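Local structure of LP04448p (Drosophila melanogaster, 2QK2) at residues M16-F20 with S35-L39; F20-L24 with A56-A60; W29-K33 with D68-L73; L61-I65 with A77-L81; L104-K110 with S148-T153. The protein probably binds tubulin through this TOG domain and supports growth at microtubule plus ends, as a member (Mini spindles) of the XMAP215/Dis1 family. All blocks are in the same frame, centred on the assembly; numbering follows the deposited sequence.

Interaction 1. Residues M16-F20 with S35-L39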
# COMPACT_ATOMS: atom_id res chain seq x y z
N MSE A 16 -12.00 8.41 -21.31
CA MSE A 16 -10.71 9.08 -21.30
C MSE A 16 -10.39 9.74 -22.62
O MSE A 16 -10.82 9.30 -23.68
CB MSE A 16 -9.62 8.10 -20.92
CG MSE A 16 -9.35 8.11 -19.43
SE MSE A 16 -8.79 6.42 -18.87
CE MSE A 16 -7.06 6.39 -19.71
N PRO A 17 -9.61 10.84 -22.58
CA PRO A 17 -9.25 11.54 -23.80
C PRO A 17 -8.49 10.64 -24.77
O PRO A 17 -7.69 9.80 -24.36
CB PRO A 17 -8.40 12.71 -23.29
CG PRO A 17 -7.76 12.14 -22.06
CD PRO A 17 -8.90 11.39 -21.41
N LYS A 18 -8.75 10.83 -26.06
CA LYS A 18 -8.11 10.02 -27.09
C LYS A 18 -6.59 10.20 -27.11
O LYS A 18 -5.88 9.45 -27.77
CB LYS A 18 -8.70 10.35 -28.46
CG LYS A 18 -8.28 11.69 -29.05
CD LYS A 18 -8.99 11.97 -30.37
CE LYS A 18 -8.76 10.85 -31.40
NZ LYS A 18 -9.55 11.06 -32.65
N ASP A 19 -6.08 11.21 -26.40
CA ASP A 19 -4.64 11.42 -26.37
C ASP A 19 -4.06 11.20 -24.97
O ASP A 19 -2.93 11.60 -24.67
CB ASP A 19 -4.30 12.84 -26.87
CG ASP A 19 -4.93 13.92 -26.02
OD1 ASP A 19 -5.73 13.60 -25.12
OD2 ASP A 19 -4.63 15.11 -26.26
N PHE A 20 -4.84 10.55 -24.12
CA PHE A 20 -4.41 10.26 -22.76
C PHE A 20 -3.00 9.67 -22.71
O PHE A 20 -2.11 10.21 -22.04
CB PHE A 20 -5.38 9.29 -22.09
CG PHE A 20 -4.97 8.90 -20.70
CD1 PHE A 20 -5.25 9.74 -19.62
CD2 PHE A 20 -4.26 7.72 -20.47
CE1 PHE A 20 -4.83 9.41 -18.33
CE2 PHE A 20 -3.83 7.38 -19.19
CZ PHE A 20 -4.12 8.23 -18.11
N SER A 35 -3.15 14.80 -18.73
CA SER A 35 -3.76 13.47 -18.80
C SER A 35 -4.18 13.02 -17.40
O SER A 35 -5.30 12.55 -17.20
CB SER A 35 -2.79 12.44 -19.39
OG SER A 35 -2.71 12.53 -20.80
N LEU A 36 -3.27 13.15 -16.43
CA LEU A 36 -3.57 12.73 -15.06
C LEU A 36 -4.71 13.54 -14.44
O LEU A 36 -5.52 12.99 -13.68
CB LEU A 36 -2.31 12.80 -14.19
CG LEU A 36 -1.15 11.87 -14.61
CD1 LEU A 36 0.00 12.01 -13.64
CD2 LEU A 36 -1.63 10.42 -14.66
N GLU A 37 -4.78 14.83 -14.76
CA GLU A 37 -5.85 15.70 -14.24
C GLU A 37 -7.21 15.17 -14.65
O GLU A 37 -8.12 15.03 -13.83
CB GLU A 37 -5.76 17.11 -14.81
CG GLU A 37 -4.77 18.03 -14.18
CD GLU A 37 -4.99 19.46 -14.65
OE1 GLU A 37 -6.05 20.03 -14.31
OE2 GLU A 37 -4.12 19.99 -15.37
N VAL A 38 -7.36 14.91 -15.94
CA VAL A 38 -8.60 14.41 -16.49
C VAL A 38 -8.96 13.07 -15.86
O VAL A 38 -10.12 12.84 -15.50
CB VAL A 38 -8.51 14.27 -18.02
CG1 VAL A 38 -9.78 13.65 -18.57
CG2 VAL A 38 -8.30 15.64 -18.66
N LEU A 39 -7.98 12.20 -15.73
CA LEU A 39 -8.21 10.88 -15.14
C LEU A 39 -8.63 11.02 -13.68
O LEU A 39 -9.61 10.41 -13.25
CB LEU A 39 -6.95 10.02 -15.22
CG LEU A 39 -7.02 8.67 -14.49
CD1 LEU A 39 -8.09 7.78 -15.11
CD2 LEU A 39 -5.66 8.00 -14.55
O HOH W 1 -4.95 13.70 -22.12

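Interaction 2. Residues F20-L24 with A56-A60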
# COMPACT_ATOMS: atom_id res chain seq x y z
N PHE A 20 -4.84 10.55 -24.12
CA PHE A 20 -4.41 10.26 -22.76
C PHE A 20 -3.00 9.67 -22.71
O PHE A 20 -2.11 10.21 -22.04
CB PHE A 20 -5.38 9.29 -22.09
CG PHE A 20 -4.97 8.90 -20.70
CD1 PHE A 20 -5.25 9.74 -19.62
CD2 PHE A 20 -4.26 7.72 -20.47
CE1 PHE A 20 -4.83 9.41 -18.33
CE2 PHE A 20 -3.83 7.38 -19.19
CZ PHE A 20 -4.12 8.23 -18.11
N TYR A 21 -2.78 8.56 -23.41
CA TYR A 21 -1.48 7.91 -23.40
C TYR A 21 -0.38 8.68 -24.12
O TYR A 21 0.75 8.73 -23.63
CB TYR A 21 -1.61 6.48 -23.95
CG TYR A 21 -2.51 5.62 -23.09
CD1 TYR A 21 -3.86 5.43 -23.43
CD2 TYR A 21 -2.04 5.04 -21.91
CE1 TYR A 21 -4.71 4.69 -22.60
CE2 TYR A 21 -2.89 4.29 -21.07
CZ TYR A 21 -4.22 4.13 -21.43
OH TYR A 21 -5.06 3.41 -20.60
N ASP A 22 -0.69 9.29 -25.26
CA ASP A 22 0.33 10.05 -25.98
C ASP A 22 0.86 11.20 -25.13
O ASP A 22 2.06 11.43 -25.05
CB ASP A 22 -0.22 10.59 -27.31
CG ASP A 22 -0.43 9.50 -28.34
OD1 ASP A 22 0.22 8.43 -28.24
OD2 ASP A 22 -1.24 9.70 -29.26
N LYS A 23 -0.04 11.94 -24.48
CA LYS A 23 0.40 13.06 -23.65
C LYS A 23 1.31 12.63 -22.50
O LYS A 23 2.24 13.36 -22.13
CB LYS A 23 -0.79 13.82 -23.09
CG LYS A 23 -1.34 14.90 -24.01
CD LYS A 23 -2.39 15.71 -23.26
CE LYS A 23 -2.88 16.91 -24.04
NZ LYS A 23 -3.94 17.60 -23.25
N LEU A 24 1.05 11.45 -21.93
CA LEU A 24 1.88 10.95 -20.83
C LEU A 24 3.32 10.73 -21.28
O LEU A 24 4.22 10.63 -20.45
CB LEU A 24 1.30 9.65 -20.26
CG LEU A 24 0.18 9.83 -19.22
CD1 LEU A 24 -0.29 8.47 -18.72
CD2 LEU A 24 0.71 10.67 -18.06
N ALA A 56 -3.42 -1.53 -19.36
CA ALA A 56 -2.68 -0.43 -19.97
C ALA A 56 -2.64 0.79 -19.06
O ALA A 56 -1.61 1.45 -18.93
CB ALA A 56 -3.30 -0.04 -21.33
N LEU A 57 -3.76 1.07 -18.41
CA LEU A 57 -3.84 2.21 -17.51
C LEU A 57 -2.93 2.01 -16.29
O LEU A 57 -2.19 2.91 -15.90
CB LEU A 57 -5.29 2.44 -17.06
CG LEU A 57 -5.50 3.60 -16.07
CD1 LEU A 57 -4.89 4.88 -16.64
CD2 LEU A 57 -6.98 3.78 -15.79
N VAL A 58 -2.98 0.82 -15.69
CA VAL A 58 -2.15 0.53 -14.53
C VAL A 58 -0.66 0.65 -14.89
O VAL A 58 0.14 1.21 -14.13
CB VAL A 58 -2.45 -0.88 -13.96
CG1 VAL A 58 -1.47 -1.21 -12.81
CG2 VAL A 58 -3.89 -0.93 -13.44
N SER A 59 -0.29 0.13 -16.06
CA SER A 59 1.09 0.21 -16.50
C SER A 59 1.52 1.67 -16.69
O SER A 59 2.62 2.06 -16.30
CB SER A 59 1.26 -0.56 -17.82
OG SER A 59 2.62 -0.55 -18.24
N ALA A 60 0.64 2.48 -17.27
CA ALA A 60 0.94 3.90 -17.49
C ALA A 60 1.16 4.61 -16.16
O ALA A 60 2.09 5.40 -16.01
CB ALA A 60 -0.20 4.57 -18.28

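Interaction 3. Residues W29-K33 with D68-L73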
# COMPACT_ATOMS: atom_id res chain seq x y z
N TRP A 29 6.28 18.44 -18.56
CA TRP A 29 5.48 17.94 -17.45
C TRP A 29 4.03 18.44 -17.42
O TRP A 29 3.14 17.71 -16.98
CB TRP A 29 6.16 18.23 -16.11
CG TRP A 29 5.95 19.61 -15.57
CD1 TRP A 29 6.66 20.74 -15.89
CD2 TRP A 29 4.95 20.02 -14.62
NE1 TRP A 29 6.17 21.82 -15.20
CE2 TRP A 29 5.13 21.41 -14.41
CE3 TRP A 29 3.94 19.35 -13.93
CZ2 TRP A 29 4.31 22.14 -13.53
CZ3 TRP A 29 3.13 20.08 -13.05
CH2 TRP A 29 3.32 21.46 -12.86
N THR A 30 3.79 19.66 -17.89
CA THR A 30 2.43 20.20 -17.88
C THR A 30 1.52 19.44 -18.83
O THR A 30 0.30 19.45 -18.67
CB THR A 30 2.41 21.70 -18.24
OG1 THR A 30 3.22 21.94 -19.40
CG2 THR A 30 2.93 22.53 -17.08
N LEU A 31 2.10 18.78 -19.83
CA LEU A 31 1.29 18.01 -20.77
C LEU A 31 0.96 16.67 -20.11
O LEU A 31 -0.16 16.16 -20.25
CB LEU A 31 2.03 17.80 -22.09
CG LEU A 31 2.27 19.05 -22.94
CD1 LEU A 31 2.92 18.67 -24.27
CD2 LEU A 31 0.95 19.77 -23.19
N ARG A 32 1.92 16.10 -19.40
CA ARG A 32 1.68 14.84 -18.72
C ARG A 32 0.62 15.10 -17.65
O ARG A 32 -0.29 14.30 -17.45
CB ARG A 32 2.97 14.30 -18.08
CG ARG A 32 4.10 14.06 -19.10
CD ARG A 32 5.14 13.04 -18.61
NE ARG A 32 5.93 13.50 -17.48
CZ ARG A 32 6.85 14.46 -17.54
NH1 ARG A 32 7.12 15.08 -18.68
NH2 ARG A 32 7.52 14.80 -16.44
N LYS A 33 0.73 16.24 -16.97
CA LYS A 33 -0.23 16.63 -15.94
C LYS A 33 -1.66 16.66 -16.48
O LYS A 33 -2.61 16.25 -15.80
CB LYS A 33 0.12 18.03 -15.39
CG LYS A 33 -0.97 18.62 -14.49
CD LYS A 33 -0.65 20.04 -14.09
CE LYS A 33 -0.68 20.99 -15.28
NZ LYS A 33 -2.05 21.20 -15.82
N ASP A 68 8.92 8.99 -13.37
CA ASP A 68 8.81 10.44 -13.57
C ASP A 68 9.70 11.22 -12.61
O ASP A 68 9.72 10.94 -11.41
CB ASP A 68 7.35 10.89 -13.42
CG ASP A 68 7.05 12.15 -14.23
OD1 ASP A 68 7.61 13.22 -13.91
OD2 ASP A 68 6.25 12.06 -15.18
N SER A 69 10.43 12.19 -13.14
CA SER A 69 11.32 13.00 -12.31
C SER A 69 10.56 14.09 -11.56
O SER A 69 11.08 14.68 -10.61
CB SER A 69 12.41 13.65 -13.18
OG SER A 69 11.84 14.45 -14.20
N ASN A 70 9.33 14.34 -11.98
CA ASN A 70 8.50 15.37 -11.36
C ASN A 70 7.65 14.78 -10.21
O ASN A 70 6.74 13.99 -10.45
CB ASN A 70 7.60 15.98 -12.44
CG ASN A 70 6.86 17.21 -11.96
OD1 ASN A 70 6.10 17.15 -10.99
ND2 ASN A 70 7.08 18.34 -12.64
N VAL A 71 7.95 15.18 -8.97
CA VAL A 71 7.23 14.65 -7.82
C VAL A 71 5.75 15.00 -7.78
O VAL A 71 4.96 14.30 -7.15
CB VAL A 71 7.88 15.08 -6.49
CG1 VAL A 71 9.28 14.50 -6.40
CG2 VAL A 71 7.92 16.61 -6.37
N VAL A 72 5.35 16.07 -8.45
CA VAL A 72 3.94 16.44 -8.49
C VAL A 72 3.18 15.39 -9.32
O VAL A 72 2.06 15.01 -8.99
CB VAL A 72 3.73 17.84 -9.10
CG1 VAL A 72 2.27 18.04 -9.46
CG2 VAL A 72 4.17 18.90 -8.11
N LEU A 73 3.82 14.93 -10.39
CA LEU A 73 3.23 13.91 -11.26
C LEU A 73 3.21 12.55 -10.56
O LEU A 73 2.27 11.78 -10.69
CB LEU A 73 4.03 13.83 -12.57
CG LEU A 73 3.46 14.60 -13.77
CD1 LEU A 73 2.75 15.87 -13.32
CD2 LEU A 73 4.59 14.92 -14.74

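Interaction 4. Residues L61-I65 with A77-L81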
# COMPACT_ATOMS: atom_id res chain seq x y z
N LEU A 61 0.29 4.34 -15.19
CA LEU A 61 0.42 4.96 -13.88
C LEU A 61 1.69 4.51 -13.18
O LEU A 61 2.40 5.33 -12.59
CB LEU A 61 -0.81 4.65 -13.01
CG LEU A 61 -2.11 5.30 -13.49
CD1 LEU A 61 -3.25 4.87 -12.58
CD2 LEU A 61 -1.96 6.83 -13.48
N LYS A 62 1.99 3.22 -13.26
CA LYS A 62 3.21 2.70 -12.63
C LYS A 62 4.44 3.36 -13.23
O LYS A 62 5.40 3.68 -12.52
CB LYS A 62 3.33 1.18 -12.83
CG LYS A 62 2.26 0.36 -12.12
CD LYS A 62 2.84 -0.92 -11.53
CE LYS A 62 3.55 -1.77 -12.58
NZ LYS A 62 2.61 -2.42 -13.52
N LYS A 63 4.43 3.57 -14.54
CA LYS A 63 5.56 4.20 -15.21
C LYS A 63 5.80 5.60 -14.65
O LYS A 63 6.94 5.98 -14.37
CB LYS A 63 5.32 4.25 -16.72
CG LYS A 63 6.43 4.95 -17.51
CD LYS A 63 6.27 4.71 -19.00
CE LYS A 63 7.24 5.57 -19.82
NZ LYS A 63 6.84 7.01 -19.83
N VAL A 64 4.72 6.36 -14.48
CA VAL A 64 4.85 7.71 -13.94
C VAL A 64 5.39 7.62 -12.52
O VAL A 64 6.35 8.31 -12.17
CB VAL A 64 3.48 8.45 -13.89
CG1 VAL A 64 3.66 9.81 -13.20
CG2 VAL A 64 2.93 8.65 -15.30
N ILE A 65 4.78 6.77 -11.71
CA ILE A 65 5.19 6.63 -10.32
C ILE A 65 6.66 6.26 -10.15
O ILE A 65 7.38 6.87 -9.37
CB ILE A 65 4.31 5.59 -9.58
CG1 ILE A 65 2.89 6.14 -9.42
CG2 ILE A 65 4.92 5.24 -8.22
CD1 ILE A 65 1.87 5.13 -8.93
N ALA A 77 -0.15 10.48 -9.92
CA ALA A 77 -0.26 9.12 -10.43
C ALA A 77 -0.55 8.15 -9.28
O ALA A 77 -1.30 7.18 -9.45
CB ALA A 77 1.04 8.73 -11.15
N GLY A 78 0.04 8.40 -8.12
CA GLY A 78 -0.20 7.56 -6.97
C GLY A 78 -1.66 7.67 -6.55
O GLY A 78 -2.32 6.67 -6.28
N LYS A 79 -2.16 8.90 -6.50
CA LYS A 79 -3.55 9.15 -6.12
C LYS A 79 -4.50 8.45 -7.09
O LYS A 79 -5.42 7.75 -6.68
CB LYS A 79 -3.83 10.66 -6.11
CG LYS A 79 -5.24 11.03 -5.68
CD LYS A 79 -5.48 10.63 -4.24
CE LYS A 79 -6.85 11.06 -3.76
NZ LYS A 79 -7.05 10.69 -2.32
N CYS A 80 -4.26 8.63 -8.39
CA CYS A 80 -5.10 7.98 -9.40
C CYS A 80 -5.10 6.46 -9.24
O CYS A 80 -6.13 5.82 -9.40
CB CYS A 80 -4.61 8.34 -10.80
SG CYS A 80 -5.04 10.01 -11.34
N LEU A 81 -3.93 5.88 -8.94
CA LEU A 81 -3.82 4.44 -8.77
C LEU A 81 -4.66 3.99 -7.57
O LEU A 81 -5.32 2.95 -7.61
CB LEU A 81 -2.36 4.04 -8.59
CG LEU A 81 -2.06 2.53 -8.56
CD1 LEU A 81 -2.55 1.87 -9.85
CD2 LEU A 81 -0.56 2.32 -8.40

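Interaction 5. Residues L104-K110 with S148-T153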
# COMPACT_ATOMS: atom_id res chain seq x y z
N LEU A 104 6.44 0.02 -3.08
CA LEU A 104 7.32 -0.07 -1.92
C LEU A 104 8.68 0.57 -2.18
O LEU A 104 9.19 1.34 -1.36
CB LEU A 104 7.50 -1.53 -1.49
CG LEU A 104 6.26 -2.21 -0.90
CD1 LEU A 104 6.53 -3.69 -0.67
CD2 LEU A 104 5.87 -1.52 0.40
N GLU A 105 9.28 0.25 -3.32
CA GLU A 105 10.58 0.81 -3.67
C GLU A 105 10.55 2.32 -3.84
O GLU A 105 11.55 3.01 -3.60
CB GLU A 105 11.10 0.17 -4.95
CG GLU A 105 11.82 -1.15 -4.71
CD GLU A 105 12.12 -1.90 -6.00
OE1 GLU A 105 12.46 -1.23 -7.01
OE2 GLU A 105 12.03 -3.15 -6.00
N LYS A 106 9.39 2.85 -4.23
CA LYS A 106 9.27 4.28 -4.42
C LYS A 106 9.25 5.03 -3.09
O LYS A 106 9.32 6.26 -3.06
CB LYS A 106 8.02 4.60 -5.24
CG LYS A 106 7.93 6.05 -5.69
CD LYS A 106 9.19 6.49 -6.45
CE LYS A 106 9.18 7.99 -6.70
NZ LYS A 106 10.42 8.48 -7.36
N PHE A 107 9.17 4.30 -1.98
CA PHE A 107 9.18 4.95 -0.67
C PHE A 107 10.56 5.52 -0.35
O PHE A 107 10.80 6.00 0.75
CB PHE A 107 8.73 3.98 0.43
CG PHE A 107 7.23 3.94 0.61
CD1 PHE A 107 6.53 2.75 0.48
CD2 PHE A 107 6.52 5.11 0.86
CE1 PHE A 107 5.14 2.72 0.61
CE2 PHE A 107 5.13 5.09 0.99
CZ PHE A 107 4.44 3.89 0.86
N LYS A 108 11.47 5.46 -1.32
CA LYS A 108 12.80 6.04 -1.14
C LYS A 108 12.60 7.55 -1.22
O LYS A 108 13.40 8.33 -0.70
CB LYS A 108 13.76 5.59 -2.24
CG LYS A 108 13.27 5.94 -3.63
CD LYS A 108 14.33 5.69 -4.70
CE LYS A 108 13.77 5.98 -6.09
NZ LYS A 108 13.10 7.32 -6.14
N GLU A 109 11.51 7.95 -1.87
CA GLU A 109 11.15 9.36 -2.01
C GLU A 109 10.53 9.80 -0.69
O GLU A 109 9.56 9.21 -0.23
CB GLU A 109 10.15 9.53 -3.15
CG GLU A 109 9.54 10.92 -3.25
CD GLU A 109 10.59 11.99 -3.45
OE1 GLU A 109 10.80 12.80 -2.53
OE2 GLU A 109 11.21 12.01 -4.53
N LYS A 110 11.08 10.85 -0.08
CA LYS A 110 10.58 11.31 1.21
C LYS A 110 9.63 12.51 1.21
O LYS A 110 9.07 12.84 2.25
CB LYS A 110 11.76 11.60 2.14
CG LYS A 110 12.67 10.40 2.34
CD LYS A 110 13.74 10.66 3.40
CE LYS A 110 13.11 10.79 4.78
NZ LYS A 110 14.14 10.92 5.86
N SER A 148 14.17 4.68 4.60
CA SER A 148 12.82 5.15 4.34
C SER A 148 11.91 4.03 3.83
O SER A 148 10.74 3.96 4.21
CB SER A 148 12.85 6.29 3.31
OG SER A 148 13.40 7.46 3.89
N VAL A 149 12.46 3.17 2.98
CA VAL A 149 11.69 2.05 2.44
C VAL A 149 11.38 1.06 3.56
O VAL A 149 10.24 0.61 3.69
CB VAL A 149 12.46 1.33 1.31
CG1 VAL A 149 11.74 0.04 0.92
CG2 VAL A 149 12.58 2.26 0.10
N LYS A 150 12.38 0.73 4.38
CA LYS A 150 12.18 -0.20 5.48
C LYS A 150 11.07 0.29 6.40
O LYS A 150 10.18 -0.47 6.78
CB LYS A 150 13.45 -0.37 6.32
CG LYS A 150 14.63 -1.02 5.63
CD LYS A 150 15.59 -1.53 6.70
CE LYS A 150 16.93 -1.95 6.14
NZ LYS A 150 17.75 -0.74 5.85
N SER A 151 11.13 1.56 6.76
CA SER A 151 10.14 2.14 7.65
C SER A 151 8.74 2.11 7.06
O SER A 151 7.80 1.64 7.71
CB SER A 151 10.52 3.59 7.99
OG SER A 151 9.50 4.19 8.77
N GLU A 152 8.59 2.63 5.84
CA GLU A 152 7.27 2.66 5.20
C GLU A 152 6.74 1.26 4.93
O GLU A 152 5.53 1.04 4.91
CB GLU A 152 7.33 3.46 3.90
CG GLU A 152 7.50 4.98 4.09
CD GLU A 152 6.35 5.64 4.84
OE1 GLU A 152 5.17 5.25 4.61
OE2 GLU A 152 6.60 6.56 5.65
N THR A 153 7.64 0.30 4.73
CA THR A 153 7.21 -1.07 4.49
C THR A 153 6.61 -1.60 5.80
O THR A 153 5.56 -2.22 5.81
CB THR A 153 8.37 -1.98 4.05
OG1 THR A 153 8.91 -1.52 2.81
CG2 THR A 153 7.89 -3.42 3.87

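Interaction 1. Residues M16-F20 with S35-L39
Ser35 OG is held twice: it donates to Phe20 O at 2.7 Å and accepts from a water, which lies 2.9 Å from Ser35 OG. The hydroxyl meets the carbonyl in its plane, on a lone pair, with a C=O...OG angle of 118°. The same water donates to Asp19 OD1, tying the residue just before helix 20-24 to helix 29-45. With CG anti to the backbone N (chi1 177°), the Phe20 ring reaches along the 35-39 turn of helix 29-45: Ser35 O sits at its edge, 3.4 Å from Phe20 CE1, while CZ lies 3.9 Å from Leu39 CD2. The methyl CE of selenomethionine Met16 rests over one face of the ring, toward the rim, and its selenium touches Leu39 CD1. Nearer solvent, the Pro17 and Val38 side chains slide past each other in opposite directions, Pro17 CD 3.7 Å from Val38 CG1. Replacing Phe20 by an alanine would probably open a gap beside Leu39 and leave the Met16 methyl without the ring it rests on. A polar grip on one flank and a greasy core on the other thus fix the turn before helix 20-24 against helix 29-45.

Interaction 2. Residues F20-L24 with A56-A60
Tyr21 reaches across to the 56-60 turn of helix 55-67, and its ring does most of the touching. From CB, CG departs anti to the carbonyl carbon (chi1 -63°), a setting that carries the ring out toward its neighbour. CD2 and then CE2 run beside the methyl of Ala60, which lies at the ring edge, 3.9 Å from Tyr21 CE2. Tyr21 CE2 also comes 3.8 Å from Ala56 O. At the tip, Tyr21 OH rests among Leu57 CB, at 3.7 Å, and Ala56 CB, at 3.9 Å; it comes near Leu57 N as well, but at too poor an angle for a hydrogen bond. One face of the tyrosine is covered by its neighbour Phe20, whose CD2 lies above the ring centre. Farther in, the Phe20 ring crosses the Leu57 side chain at about a right angle, with CE2 3.7 Å from Leu57 CD1. One turn on, Leu24 CD1 meets Ala60 CB at 3.9 Å, so two side chains share this small methyl. Met16 touches both Tyr21 and Leu57, and Leu39 of helix 29-45 packs on Leu57. The segment axes stay 11.5 Å apart and only 17° from parallel, bridged mainly by Phe20, Tyr21 and Leu24, with Leu57 reaching back, consistent with neighbouring, like-directed helices in one layer of a HEAT-repeat solenoid.

Interaction 3. Residues W29-K33 with D68-L73
Arg32 grips Asp68 side-on with two nitrogens, one to each carboxylate oxygen: NE to OD2 at 2.7 Å and NH2 to OD1 at 3.0 Å. Both oxygens are met on their syn sides but from somewhat out of the carboxylate plane, because the two flat groups are turned 36° against each other. A bend at chi3 (-68°) brings the guanidinium round to this position, and its NH1 bonds to Glu26 O in the preceding loop. Asp68 OD1 takes a second donor on its anti lone pair, Asn70 N at 2.8 Å, closing an Asx turn. An alanine in place of Asp68 would probably leave the Arg32 charge without its mate and free the turn at Asn70 to shift. Asn70 is in turn the N-cap of helix 71-88, its OD1 accepting from Leu73 N at 3.2 Å and weakly from Val72 N. The turn joins helices 55-67 and 71-88, on the edge whose loops, in TOG domains generally, face tubulin, so it probably lies near that surface. The amide end of Asn70 then lies over one face of the Trp29 indole, ND2 3.4 Å from CD2, with the planes 26° apart, while Thr30 CG2 covers the opposite face. Leu73 wedges between Trp29 and Arg32: its CD1 meets the indole edge 3.7 Å from Trp29 CE3, and its CD2 lies 3.4 Å from Arg32 NE. Lys33 adds its CB against Leu73 CD1, its amine pairing with Glu37, and Val72 CG1 brushes Trp29 CZ3.

Interaction 4. Residues L61-I65 with A77-L81
Ala77 is the small bump that fits the hollow between Leu61, Val64 and Ile65. Its methyl is pressed tightly against Val64 CG1, 3.5 Å from Ala77 CB, and lies 3.6 Å from Ile65 CG1; on the third side it comes 3.9 Å from the carbonyl oxygen of Leu61. In return, the larger side chains of helix 55-67 fill the dips of helix 71-88. Ile65 stretches out with CG1 anti to the carbonyl carbon (chi1 -69°) and an extended chi2, which sends CD1 past Ala77 to the bare backbone of Gly78, 3.7 Å from its CA. The Ile65 and Leu81 side chains cross at about a right angle, Ile65 CD1 meeting Leu81 CD2 at 3.8 Å. Leu61 forks over the other side: CD1 settles 3.8 Å from the backbone N of Leu81 and also touches that leucine's CD1, while CD2 lies 4.1 Å from Cys80 CB. No hydrogen bond crosses; every touching residue is buried and the fit rests on apolar packing. Leu36 and Leu39 of helix 29-45 close the pack beyond Leu61 and Cys80, and helix 112-126 meets Ile65 and Leu81 from another side. With the segment axes 9.2 Å apart and their directions 146° from each other, small residues let two consecutive helices come close, as in the antiparallel helix pairs from which HEAT-repeat solenoids such as TOG domains are built.

Interaction 5. Residues L104-K110 with S148-T153
The Phe107 ring lies flat against the aliphatic part of Glu152, the two side chains crossing at about a right angle. Glu152 CB stands over the face, 3.5 Å from the centroid of the Phe107 ring and 20° off its normal, a CH-pi contact. A bend at chi2 (-63°) folds the glutamate along the ring instead of away from it: Glu152 CG comes 3.4 Å from Phe107 CD2, and Glu152 OE1 approaches Phe107 CE2 at 3.6 Å, with the carboxylate plane turned 33° from that of the ring. The acid reaches past the phenyl to Arg119 of helix 112-126, with which OE2 forms a salt bridge. Beside this pair, Val149 packs its two methyls against the backbone of residues 104-108. Val149 CG1 lies 3.7 Å from Leu104 O, and Val149 CG2 lies near Phe107 CB. One turn further on, Leu104 crosses Thr153 at about a right angle, its CD2 3.9 Å from Thr153 OG1. That hydroxyl already donates to Val149 O at 2.7 Å, from above the carbonyl plane, and bonds to Ser141 as well, which fixes its rotation. At the outer end Ser148 turns its CB to Phe107 O, while its OG lies alongside the aliphatic chain of Lys110, 3.3 Å from CD. No hydrogen bond joins the segments. The join rests on packing, in which polar residues lend their carbons, and the charge of Glu152 is probably balanced by Arg119 while its stem covers the phenyl face.

Interactions 1 to 4 form one continuous patch at the N-terminal end of the TOG domain, with centres 8 to 14 Å apart. Interactions 1 and 2 share Phe20, 1 and 3 use helix 29-45, 2 and 4 use helix 55-67, and 3 and 4 use helix 71-88, so four helices are knitted together in a row. Along the chain, interaction 3 crosses 1, 2 and 4, whereas 4 follows 1 and 2 in series. Interaction 5, some 29 Å from interaction 1 between centres, joins helix 93-105 and the loop after it to helix 147-161 farther along; it touches interactions 3 and 4 through Glu109 and Lys106. Such stepwise packing builds an elongated array of helices.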